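Local coordinates for protein kojibiose phosphorylase (Gut metagenome, PDB 6W0P) that belongs to glycoside hydrolase family 65 and, in each subunit of a dimer, joins a beta-sheet N-terminal domain to an alpha-helical catalytic barrel, at residues A[622-625]-A[626-630]; A[612-616]-A[617-621]; A[273-276]-A[277-280]; A[288-291]-A[292-296]. All blocks are in the same frame, centred on the assembly; numbering follows the deposited sequence.

Interaction 1 of 4, residues A[622-625]-A[626-630]; sequences SLSP and SIHSI
The carbonyl oxygen of Ser-624 is gripped twice by His-628, one helical turn further on. The backbone N of His-628 donates the ordinary helical hydrogen bond, 3.3 Å to Ser-624 O and almost straight at 174°, while its ring nitrogen ND1 donates a second and shorter bond, 2.9 Å to the same Ser-624 O. The two donors divide the oxygen between them: the backbone N comes in nearly head-on, whereas ND1 stands 48° above the carbonyl plane. The oxygen itself lies close to the plane of the imidazole ring. A chi1 of -70° sets the ring of His-628 beside its own backbone N, bringing ND1 back toward the start of the helix, and the pair of hydrogen bonds should fix the ring's rotation. Ser-624 OG packs 3.1 Å from His-628 CE1 and probably also hydrogen-bonds ND1 of His-619, whose ring meets that of His-628 edge to face.

Pro-625 lacks an N-H, which costs little in the first turn of a helix, and its O still accepts from Ser-629 N at 2.9 Å. Water 1 serves the next amide, accepting from Ser-626 N at 2.9 Å and donating to Ser-622 O at 2.5 Å. On another flank Ile-627 lays CG1 3.3 Å from Leu-623 O and turns its hydrocarbon to Phe-595 and Tyr-355. Small Ser-626 lets helix 666-680 come close at Ala-671 and Asn-675. This buried helix start, wedged among other helices, is consistent with the (alpha/alpha)6 barrel of family 65 catalytic domains.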
loop_
_atom_site.group_PDB
_atom_site.type_symbol
_atom_site.label_atom_id
_atom_site.label_comp_id
_atom_site.label_asym_id
_atom_site.label_seq_id
_atom_site.Cartn_x
_atom_site.Cartn_y
_atom_site.Cartn_z
ATOM N N SER A 622 -3.190 -10.054 21.094
ATOM C CA SER A 622 -2.972 -10.346 22.527
ATOM C C SER A 622 -4.064 -9.637 23.335
ATOM O O SER A 622 -4.182 -9.914 24.518
ATOM C CB SER A 622 -1.563 -9.966 22.949
ATOM O OG SER A 622 -1.221 -8.649 22.544
ATOM N N LEU A 623 -4.857 -8.799 22.666
ATOM C CA LEU A 623 -5.893 -7.912 23.252
ATOM C C LEU A 623 -7.203 -8.690 23.492
ATOM O O LEU A 623 -7.965 -8.319 24.407
ATOM C CB LEU A 623 -6.099 -6.768 22.255
ATOM C CG LEU A 623 -5.050 -5.652 22.286
ATOM C CD1 LEU A 623 -3.719 -6.098 21.657
ATOM C CD2 LEU A 623 -5.571 -4.414 21.572
ATOM N N SER A 624 -7.442 -9.759 22.729
ATOM C CA SER A 624 -8.779 -10.383 22.575
ATOM C C SER A 624 -9.120 -11.312 23.737
ATOM O O SER A 624 -10.198 -11.191 24.287
ATOM C CB SER A 624 -8.905 -11.068 21.255
ATOM O OG SER A 624 -10.186 -11.649 21.131
ATOM N N PRO A 625 -8.277 -12.291 24.126
ATOM C CA PRO A 625 -8.669 -13.277 25.130
ATOM C C PRO A 625 -9.144 -12.709 26.472
ATOM O O PRO A 625 -10.102 -13.224 27.021
ATOM C CB PRO A 625 -7.385 -14.106 25.331
ATOM C CG PRO A 625 -6.684 -14.011 23.983
ATOM C CD PRO A 625 -6.942 -12.582 23.561
ATOM N N SER A 626 -8.472 -11.674 26.973
ATOM C CA SER A 626 -8.765 -11.050 28.290
ATOM C C SER A 626 -10.135 -10.341 28.266
ATOM O O SER A 626 -10.842 -10.369 29.285
ATOM C CB SER A 626 -7.630 -10.119 28.729
ATOM O OG SER A 626 -7.518 -8.971 27.891
ATOM N N ILE A 627 -10.485 -9.676 27.172
ATOM C CA ILE A 627 -11.757 -8.915 27.062
ATOM C C ILE A 627 -12.906 -9.922 27.088
ATOM O O ILE A 627 -13.874 -9.711 27.821
ATOM C CB ILE A 627 -11.779 -8.072 25.785
ATOM C CG1 ILE A 627 -10.655 -7.038 25.788
ATOM C CG2 ILE A 627 -13.134 -7.426 25.609
ATOM C CD1 ILE A 627 -10.695 -6.158 26.989
ATOM N N HIS A 628 -12.777 -10.988 26.312
ATOM C CA HIS A 628 -13.794 -12.063 26.226
ATOM C C HIS A 628 -13.898 -12.774 27.593
ATOM O O HIS A 628 -15.046 -13.084 28.017
ATOM C CB HIS A 628 -13.481 -12.982 25.019
ATOM C CG HIS A 628 -13.697 -12.341 23.683
ATOM N ND1 HIS A 628 -12.705 -11.662 22.998
ATOM C CD2 HIS A 628 -14.797 -12.269 22.907
ATOM C CE1 HIS A 628 -13.185 -11.203 21.867
ATOM N NE2 HIS A 628 -14.472 -11.562 21.790
ATOM N N SER A 629 -12.762 -13.042 28.265
ATOM C CA SER A 629 -12.761 -13.671 29.614
ATOM C C SER A 629 -13.549 -12.773 30.569
ATOM O O SER A 629 -14.382 -13.304 31.327
ATOM C CB SER A 629 -11.392 -13.933 30.188
ATOM O OG SER A 629 -11.543 -14.529 31.482
ATOM N N ILE A 630 -13.306 -11.458 30.512
ATOM C CA ILE A 630 -13.903 -10.488 31.475
ATOM C C ILE A 630 -15.399 -10.445 31.241
ATOM O O ILE A 630 -16.129 -10.500 32.225
ATOM C CB ILE A 630 -13.267 -9.093 31.378
ATOM C CG1 ILE A 630 -11.843 -9.129 31.948
ATOM C CG2 ILE A 630 -14.144 -8.062 32.072
ATOM C CD1 ILE A 630 -10.900 -8.147 31.323
HETATM O O HOH W 1 -5.860 -10.483 26.296
#

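Interaction 2 of 4, residues A[612-616]-A[617-621]; sequences YYEPR and TLHES
Glu-614 and His-619 form a histidine-carboxylate hydrogen bond across the turn that follows helix 603-613 in the helical catalytic domain. Their side chains cross at about a right angle, yet the carboxylate and the imidazole end only 4° from coplanar. NE2 of His-619 donates to Glu-614 OE2 over 3.2 Å, meeting the anti side of that oxygen. A bend at chi2 (-68°) swings the carboxylate of Glu-614 round to the ring. With ND1 engaged by Ser-624, the imidazole is held from two sides, and the nearby carboxylate would probably make it more basic.

Arg-616 turns the other way, its extended chain laying the guanidinium over a face of the Tyr-612 ring, NH1 3.2 Å above the ring plane. That same NH1 donates to Tyr-612 O at 2.9 Å, while NE makes a salt bridge to Asp-583 and NH2 a hydrogen bond to Gln-463 of the second subunit.

Thr-617 suits this place because its hydroxyl and its amide can both turn back to carbonyls at or just past the end of the helix. Its N bonds Glu-614 O at 3.1 Å. With OG1 beside the backbone N (chi1 -55°), the hydroxyl donates to Tyr-613 O over a short 2.5 Å, arriving from above that carbonyl's plane.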
loop_
_atom_site.group_PDB
_atom_site.type_symbol
_atom_site.label_atom_id
_atom_site.label_comp_id
_atom_site.label_asym_id
_atom_site.label_seq_id
_atom_site.Cartn_x
_atom_site.Cartn_y
_atom_site.Cartn_z
ATOM N N TYR A 612 -23.151 -13.508 19.665
ATOM C CA TYR A 612 -23.004 -13.246 18.209
ATOM C C TYR A 612 -21.514 -13.088 17.828
ATOM O O TYR A 612 -21.112 -13.695 16.837
ATOM C CB TYR A 612 -23.826 -12.042 17.749
ATOM C CG TYR A 612 -23.807 -11.906 16.250
ATOM C CD1 TYR A 612 -24.723 -12.565 15.452
ATOM C CD2 TYR A 612 -22.797 -11.183 15.628
ATOM C CE1 TYR A 612 -24.665 -12.468 14.069
ATOM C CE2 TYR A 612 -22.741 -11.053 14.256
ATOM C CZ TYR A 612 -23.684 -11.686 13.473
ATOM O OH TYR A 612 -23.563 -11.588 12.122
ATOM N N TYR A 613 -20.718 -12.323 18.581
ATOM C CA TYR A 613 -19.362 -11.873 18.163
ATOM C C TYR A 613 -18.232 -12.792 18.640
ATOM O O TYR A 613 -17.285 -12.953 17.852
ATOM C CB TYR A 613 -19.151 -10.419 18.567
ATOM C CG TYR A 613 -19.951 -9.466 17.716
ATOM C CD1 TYR A 613 -19.693 -9.315 16.365
ATOM C CD2 TYR A 613 -20.984 -8.728 18.256
ATOM C CE1 TYR A 613 -20.442 -8.453 15.580
ATOM C CE2 TYR A 613 -21.726 -7.851 17.488
ATOM C CZ TYR A 613 -21.466 -7.723 16.143
ATOM O OH TYR A 613 -22.224 -6.862 15.413
ATOM N N GLU A 614 -18.289 -13.355 19.851
ATOM C CA GLU A 614 -17.215 -14.251 20.352
ATOM C C GLU A 614 -16.943 -15.371 19.335
ATOM O O GLU A 614 -15.789 -15.580 18.996
ATOM C CB GLU A 614 -17.537 -14.797 21.749
ATOM C CG GLU A 614 -16.436 -15.661 22.357
ATOM C CD GLU A 614 -16.165 -17.013 21.706
ATOM O OE1 GLU A 614 -17.124 -17.756 21.513
ATOM O OE2 GLU A 614 -14.956 -17.297 21.345
ATOM N N PRO A 615 -17.935 -16.146 18.821
ATOM C CA PRO A 615 -17.634 -17.249 17.888
ATOM C C PRO A 615 -17.205 -16.856 16.455
ATOM O O PRO A 615 -16.711 -17.716 15.722
ATOM C CB PRO A 615 -18.930 -18.079 17.832
ATOM C CG PRO A 615 -20.029 -17.139 18.302
ATOM C CD PRO A 615 -19.360 -16.103 19.196
ATOM N N ARG A 616 -17.359 -15.578 16.086
ATOM C CA ARG A 616 -16.797 -15.006 14.838
ATOM C C ARG A 616 -15.399 -14.413 15.064
ATOM O O ARG A 616 -14.822 -13.915 14.077
ATOM C CB ARG A 616 -17.744 -13.936 14.301
ATOM C CG ARG A 616 -19.115 -14.489 13.948
ATOM C CD ARG A 616 -20.034 -13.463 13.328
ATOM N NE ARG A 616 -21.100 -14.111 12.580
ATOM C CZ ARG A 616 -22.175 -14.674 13.135
ATOM N NH1 ARG A 616 -22.321 -14.689 14.453
ATOM N NH2 ARG A 616 -23.101 -15.224 12.369
ATOM N N THR A 617 -14.863 -14.438 16.286
ATOM C CA THR A 617 -13.612 -13.716 16.643
ATOM C C THR A 617 -12.428 -14.699 16.660
ATOM O O THR A 617 -12.458 -15.698 17.394
ATOM C CB THR A 617 -13.748 -12.958 17.955
ATOM O OG1 THR A 617 -14.881 -12.106 17.833
ATOM C CG2 THR A 617 -12.502 -12.159 18.261
ATOM N N LEU A 618 -11.424 -14.418 15.833
ATOM C CA LEU A 618 -10.226 -15.278 15.663
ATOM C C LEU A 618 -9.360 -15.190 16.916
ATOM O O LEU A 618 -8.717 -16.185 17.236
ATOM C CB LEU A 618 -9.488 -14.802 14.412
ATOM C CG LEU A 618 -8.608 -15.813 13.699
ATOM C CD1 LEU A 618 -9.387 -17.028 13.268
ATOM C CD2 LEU A 618 -7.967 -15.148 12.490
ATOM N N HIS A 619 -9.375 -14.063 17.624
ATOM C CA HIS A 619 -8.573 -13.861 18.857
ATOM C C HIS A 619 -7.108 -13.742 18.434
ATOM O O HIS A 619 -6.258 -14.304 19.153
ATOM C CB HIS A 619 -8.779 -14.992 19.897
ATOM C CG HIS A 619 -10.201 -15.145 20.302
ATOM N ND1 HIS A 619 -10.896 -14.119 20.923
ATOM C CD2 HIS A 619 -11.091 -16.135 20.086
ATOM C CE1 HIS A 619 -12.150 -14.489 21.086
ATOM N NE2 HIS A 619 -12.293 -15.719 20.584
ATOM N N GLU A 620 -6.849 -13.072 17.293
ATOM C CA GLU A 620 -5.474 -12.881 16.770
ATOM C C GLU A 620 -4.700 -12.158 17.868
ATOM O O GLU A 620 -3.924 -12.848 18.592
ATOM C CB GLU A 620 -5.447 -12.129 15.431
ATOM C CG GLU A 620 -5.257 -13.038 14.223
ATOM C CD GLU A 620 -4.659 -12.388 12.978
ATOM O OE1 GLU A 620 -4.466 -13.106 11.955
ATOM O OE2 GLU A 620 -4.365 -11.168 13.023
ATOM N N SER A 621 -5.014 -10.871 18.052
ATOM C CA SER A 621 -4.307 -9.950 18.968
ATOM C C SER A 621 -4.227 -10.504 20.395
ATOM O O SER A 621 -5.121 -11.272 20.860
ATOM C CB SER A 621 -4.926 -8.592 18.958
ATOM O OG SER A 621 -6.252 -8.671 19.423
#

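Interaction 3 of 4, residues A[273-276]-A[277-280]; sequences KLKE and ASKF
Ser-278 meets the carbonyl of Lys-275 through its hydroxyl, a polar side-chain bond at this helix end. OG donates to Lys-275 O over a short 2.5 Å, tilted only modestly from the carbonyl plane. The torsion responsible, chi1 67°, places OG between the backbone N and the carbonyl carbon, from where it curls back over the last turn. Serine is apt here, since a short hydroxyl can occupy a carbonyl that the ending helix would otherwise leave to other donors.

The backbone bonds record how the helix unwinds. Ala-277 N still reaches four residues back, to Lys-273 O at 2.8 Å, and Ser-278 N does the same to Leu-274 O at 2.9 Å. Lys-279 N then reaches only three back, to Glu-276 O at 3.2 Å. Overlapping these, a type I turn runs from Ala-277 to Phe-280, closed by Phe-280 N to Ala-277 O, and leads the chain away.

Van der Waals contacts and like charges occupy the exposed side. Carbons pack on the carbonyl oxygen of Glu-276: CG of Lys-279 at 3.1 Å and, obliquely, CE2 of Phe-280 at 3.6 Å. The chains of Lys-275 and Lys-279 slant across each other, their NZ atoms 5.2 Å apart. Both residues are exposed, so solvent probably screens the like charges.

The opposite character belongs to Leu-274 and Ala-277, which are buried against the sheet. Leu-274 packs on strands 245-256 and 210-217, and compact Ala-277 rests on Asn-152 and Tyr-154 of strand 152-161, laying the end of helix 263-277 against the ten-strand antiparallel sheet before helix 282-300 begins.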
loop_
_atom_site.group_PDB
_atom_site.type_symbol
_atom_site.label_atom_id
_atom_site.label_comp_id
_atom_site.label_asym_id
_atom_site.label_seq_id
_atom_site.Cartn_x
_atom_site.Cartn_y
_atom_site.Cartn_z
ATOM N N LYS A 273 26.258 13.429 39.654
ATOM C CA LYS A 273 25.403 12.277 40.058
ATOM C C LYS A 273 26.237 10.988 40.091
ATOM O O LYS A 273 26.106 10.228 41.056
ATOM C CB LYS A 273 24.185 12.180 39.133
ATOM C CG LYS A 273 23.012 13.071 39.531
ATOM C CD LYS A 273 22.166 13.475 38.347
ATOM C CE LYS A 273 21.131 14.532 38.667
ATOM N NZ LYS A 273 19.799 13.921 38.819
ATOM N N LEU A 274 27.087 10.744 39.087
ATOM C CA LEU A 274 27.996 9.567 39.090
ATOM C C LEU A 274 28.759 9.521 40.421
ATOM O O LEU A 274 28.767 8.450 41.070
ATOM C CB LEU A 274 28.975 9.668 37.917
ATOM C CG LEU A 274 29.930 8.481 37.787
ATOM C CD1 LEU A 274 29.165 7.183 37.545
ATOM C CD2 LEU A 274 30.955 8.724 36.693
ATOM N N LYS A 275 29.333 10.663 40.814
ATOM C CA LYS A 275 30.123 10.857 42.062
ATOM C C LYS A 275 29.253 10.513 43.278
ATOM O O LYS A 275 29.672 9.643 44.075
ATOM C CB LYS A 275 30.687 12.289 42.104
ATOM C CG LYS A 275 31.421 12.688 43.375
ATOM C CD LYS A 275 32.523 11.717 43.770
ATOM C CE LYS A 275 33.354 12.204 44.941
ATOM N NZ LYS A 275 34.071 11.079 45.590
ATOM N N GLU A 276 28.078 11.136 43.412
ATOM C CA GLU A 276 27.131 10.858 44.534
ATOM C C GLU A 276 26.859 9.347 44.578
ATOM O O GLU A 276 26.971 8.767 45.672
ATOM C CB GLU A 276 25.836 11.669 44.402
ATOM C CG GLU A 276 25.861 13.001 45.158
ATOM C CD GLU A 276 25.287 14.227 44.441
ATOM O OE1 GLU A 276 25.653 15.362 44.845
ATOM O OE2 GLU A 276 24.478 14.064 43.476
ATOM N N ALA A 277 26.587 8.726 43.427
ATOM C CA ALA A 277 26.173 7.303 43.327
ATOM C C ALA A 277 27.318 6.389 43.770
ATOM O O ALA A 277 27.033 5.339 44.392
ATOM C CB ALA A 277 25.717 6.971 41.926
ATOM N N SER A 278 28.559 6.805 43.499
ATOM C CA SER A 278 29.777 6.005 43.768
ATOM C C SER A 278 30.009 5.865 45.276
ATOM O O SER A 278 30.847 5.051 45.656
ATOM C CB SER A 278 30.993 6.566 43.053
ATOM O OG SER A 278 31.368 7.829 43.569
ATOM N N LYS A 279 29.295 6.614 46.111
ATOM C CA LYS A 279 29.455 6.524 47.589
ATOM C C LYS A 279 28.798 5.243 48.131
ATOM O O LYS A 279 29.127 4.866 49.265
ATOM C CB LYS A 279 28.851 7.737 48.297
ATOM C CG LYS A 279 29.286 9.093 47.766
ATOM C CD LYS A 279 30.736 9.412 47.967
ATOM C CE LYS A 279 30.978 10.906 47.974
ATOM N NZ LYS A 279 30.314 11.560 49.132
ATOM N N PHE A 280 27.913 4.596 47.362
ATOM C CA PHE A 280 27.094 3.442 47.819
ATOM C C PHE A 280 27.654 2.160 47.210
ATOM O O PHE A 280 27.971 2.149 45.996
ATOM C CB PHE A 280 25.622 3.663 47.471
ATOM C CG PHE A 280 25.079 4.944 48.046
ATOM C CD1 PHE A 280 24.799 5.042 49.400
ATOM C CD2 PHE A 280 24.942 6.077 47.252
ATOM C CE1 PHE A 280 24.342 6.234 49.941
ATOM C CE2 PHE A 280 24.488 7.271 47.791
ATOM C CZ PHE A 280 24.190 7.347 49.138
#

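Interaction 4 of 4, residues A[288-291]-A[292-296]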
loop_
_atom_site.group_PDB
_atom_site.type_symbol
_atom_site.label_atom_id
_atom_site.label_comp_id
_atom_site.label_asym_id
_atom_site.label_seq_id
_atom_site.Cartn_x
_atom_site.Cartn_y
_atom_site.Cartn_z
ATOM N N LYS A 288 18.315 -0.500 48.096
ATOM C CA LYS A 288 17.611 0.722 47.633
ATOM C C LYS A 288 16.539 0.336 46.607
ATOM O O LYS A 288 15.378 0.779 46.772
ATOM C CB LYS A 288 18.605 1.726 47.062
ATOM C CG LYS A 288 18.006 3.053 46.632
ATOM C CD LYS A 288 19.042 3.914 45.974
ATOM C CE LYS A 288 18.546 5.301 45.648
ATOM N NZ LYS A 288 19.307 5.874 44.507
ATOM N N ASN A 289 16.879 -0.527 45.647
ATOM C CA ASN A 289 15.906 -0.959 44.620
ATOM C C ASN A 289 14.806 -1.773 45.301
ATOM O O ASN A 289 13.639 -1.629 44.922
ATOM C CB ASN A 289 16.553 -1.737 43.478
ATOM C CG ASN A 289 16.603 -0.941 42.203
ATOM O OD1 ASN A 289 16.631 0.282 42.236
ATOM N ND2 ASN A 289 16.620 -1.635 41.084
ATOM N N GLN A 290 15.156 -2.580 46.291
ATOM C CA GLN A 290 14.168 -3.440 46.978
ATOM C C GLN A 290 13.160 -2.547 47.712
ATOM O O GLN A 290 11.984 -2.903 47.706
ATOM C CB GLN A 290 14.860 -4.438 47.909
ATOM C CG GLN A 290 13.903 -5.371 48.639
ATOM C CD GLN A 290 14.446 -6.777 48.661
ATOM O OE1 GLN A 290 15.541 -7.053 48.146
ATOM N NE2 GLN A 290 13.680 -7.673 49.261
ATOM N N LYS A 291 13.608 -1.439 48.313
ATOM C CA LYS A 291 12.743 -0.460 49.024
ATOM C C LYS A 291 11.704 0.082 48.030
ATOM O O LYS A 291 10.530 0.165 48.397
ATOM C CB LYS A 291 13.582 0.660 49.644
ATOM C CG LYS A 291 13.036 1.254 50.935
ATOM C CD LYS A 291 13.533 2.666 51.167
ATOM C CE LYS A 291 12.789 3.704 50.343
ATOM N NZ LYS A 291 11.750 4.399 51.151
ATOM N N PHE A 292 12.115 0.399 46.797
ATOM C CA PHE A 292 11.201 0.845 45.712
ATOM C C PHE A 292 10.201 -0.263 45.348
ATOM O O PHE A 292 9.011 0.042 45.261
ATOM C CB PHE A 292 11.993 1.250 44.477
ATOM C CG PHE A 292 11.149 1.571 43.273
ATOM C CD1 PHE A 292 10.649 0.556 42.466
ATOM C CD2 PHE A 292 10.888 2.886 42.930
ATOM C CE1 PHE A 292 9.905 0.859 41.339
ATOM C CE2 PHE A 292 10.146 3.181 41.797
ATOM C CZ PHE A 292 9.663 2.169 41.001
ATOM N N PHE A 293 10.644 -1.508 45.131
ATOM C CA PHE A 293 9.725 -2.608 44.734
ATOM C C PHE A 293 8.786 -2.988 45.893
ATOM O O PHE A 293 7.622 -3.373 45.596
ATOM C CB PHE A 293 10.503 -3.808 44.198
ATOM C CG PHE A 293 10.966 -3.626 42.779
ATOM C CD1 PHE A 293 10.058 -3.712 41.735
ATOM C CD2 PHE A 293 12.298 -3.371 42.496
ATOM C CE1 PHE A 293 10.476 -3.560 40.425
ATOM C CE2 PHE A 293 12.713 -3.200 41.193
ATOM C CZ PHE A 293 11.801 -3.276 40.163
ATOM N N ASN A 294 9.253 -2.955 47.147
ATOM C CA ASN A 294 8.422 -3.310 48.327
ATOM C C ASN A 294 7.184 -2.403 48.337
ATOM O O ASN A 294 6.090 -2.906 48.530
ATOM C CB ASN A 294 9.152 -3.168 49.661
ATOM C CG ASN A 294 10.186 -4.243 49.922
ATOM O OD1 ASN A 294 10.210 -5.289 49.269
ATOM N ND2 ASN A 294 11.065 -3.982 50.875
ATOM N N HIS A 295 7.375 -1.098 48.128
ATOM C CA HIS A 295 6.284 -0.093 48.046
ATOM C C HIS A 295 5.275 -0.533 46.973
ATOM O O HIS A 295 4.075 -0.585 47.301
ATOM C CB HIS A 295 6.876 1.303 47.818
ATOM C CG HIS A 295 5.855 2.344 47.523
ATOM N ND1 HIS A 295 5.182 3.028 48.529
ATOM C CD2 HIS A 295 5.368 2.797 46.348
ATOM C CE1 HIS A 295 4.350 3.890 47.975
ATOM N NE2 HIS A 295 4.434 3.754 46.640
ATOM N N PHE A 296 5.733 -0.863 45.753
ATOM C CA PHE A 296 4.832 -1.207 44.621
ATOM C C PHE A 296 4.164 -2.558 44.894
ATOM O O PHE A 296 2.988 -2.660 44.496
ATOM C CB PHE A 296 5.515 -1.063 43.254
ATOM C CG PHE A 296 5.601 0.389 42.824
ATOM C CD1 PHE A 296 6.770 1.125 42.995
ATOM C CD2 PHE A 296 4.476 1.056 42.345
ATOM C CE1 PHE A 296 6.820 2.468 42.658
ATOM C CE2 PHE A 296 4.524 2.401 42.021
ATOM C CZ PHE A 296 5.695 3.107 42.180
#
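Asn-289 and Phe-293 are joined by the regular backbone bond of an alpha helix, Phe-293 N to Asn-289 O at 3.0 Å. Asn-294 N repeats the pattern with Gln-290 O at 2.8 Å, and Phe-292 N with Lys-288 O at 3.3 Å, whereas the bond from His-295 N to Lys-291 O is weak.

Among the side chains, aromatic packing marks the inner side. CD2 of Phe-293 lies 3.3 Å from Asn-289 O, because chi1 (-79°) folds the ring back beside its own backbone N. Phe-292 takes the other course, with CG anti to N, and its ring receives CE1 of Phe-296 over one face, 3.3 Å above the plane and toward the rim. All three phenylalanines touch Ile-322 of helix 308-324, and flat, bulky rings are well suited to filling that interface.

Polar groups serve the remaining flanks. Buried Asn-289 has its amide satisfied by Leu-145 O, Ser-121 O and Met-147 N, while Lys-288 makes salt bridges to Asp-146 and Asp-149. On a more exposed flank, CG of Gln-290 approaches OD1 of Asn-294 at 3.7 Å, the two amides turned 77° apart.

Through Lys-288 and Asn-289 the helix thus holds loops of the beta-sheet domain, and through its phenylalanines, further along, helix 308-324, consistent with the helical linker between N-terminal domain and (alpha/alpha)6 barrel in family 65 enzymes.

How the interactions relate
From the N terminus, interaction 3 comes first, ending helix 263-277 against the large antiparallel sheet. A short loop then leads into helix 282-300, whose middle is interaction 4; the nearest atoms of the two are about 6 Å apart. Together they carry the chain from the beta-sheet domain toward the catalytic helices. Much later, interaction 2 closes the turn after helix 603-613, and interaction 1 starts helix 624-634. These two touch, with His-619 and Thr-617 meeting Ser-624 and His-628. All four contacts are local and in series, so none nests within or crosses another. Interactions 1 and 3 have centres 46 Å apart, on opposite sides of the chain's centre.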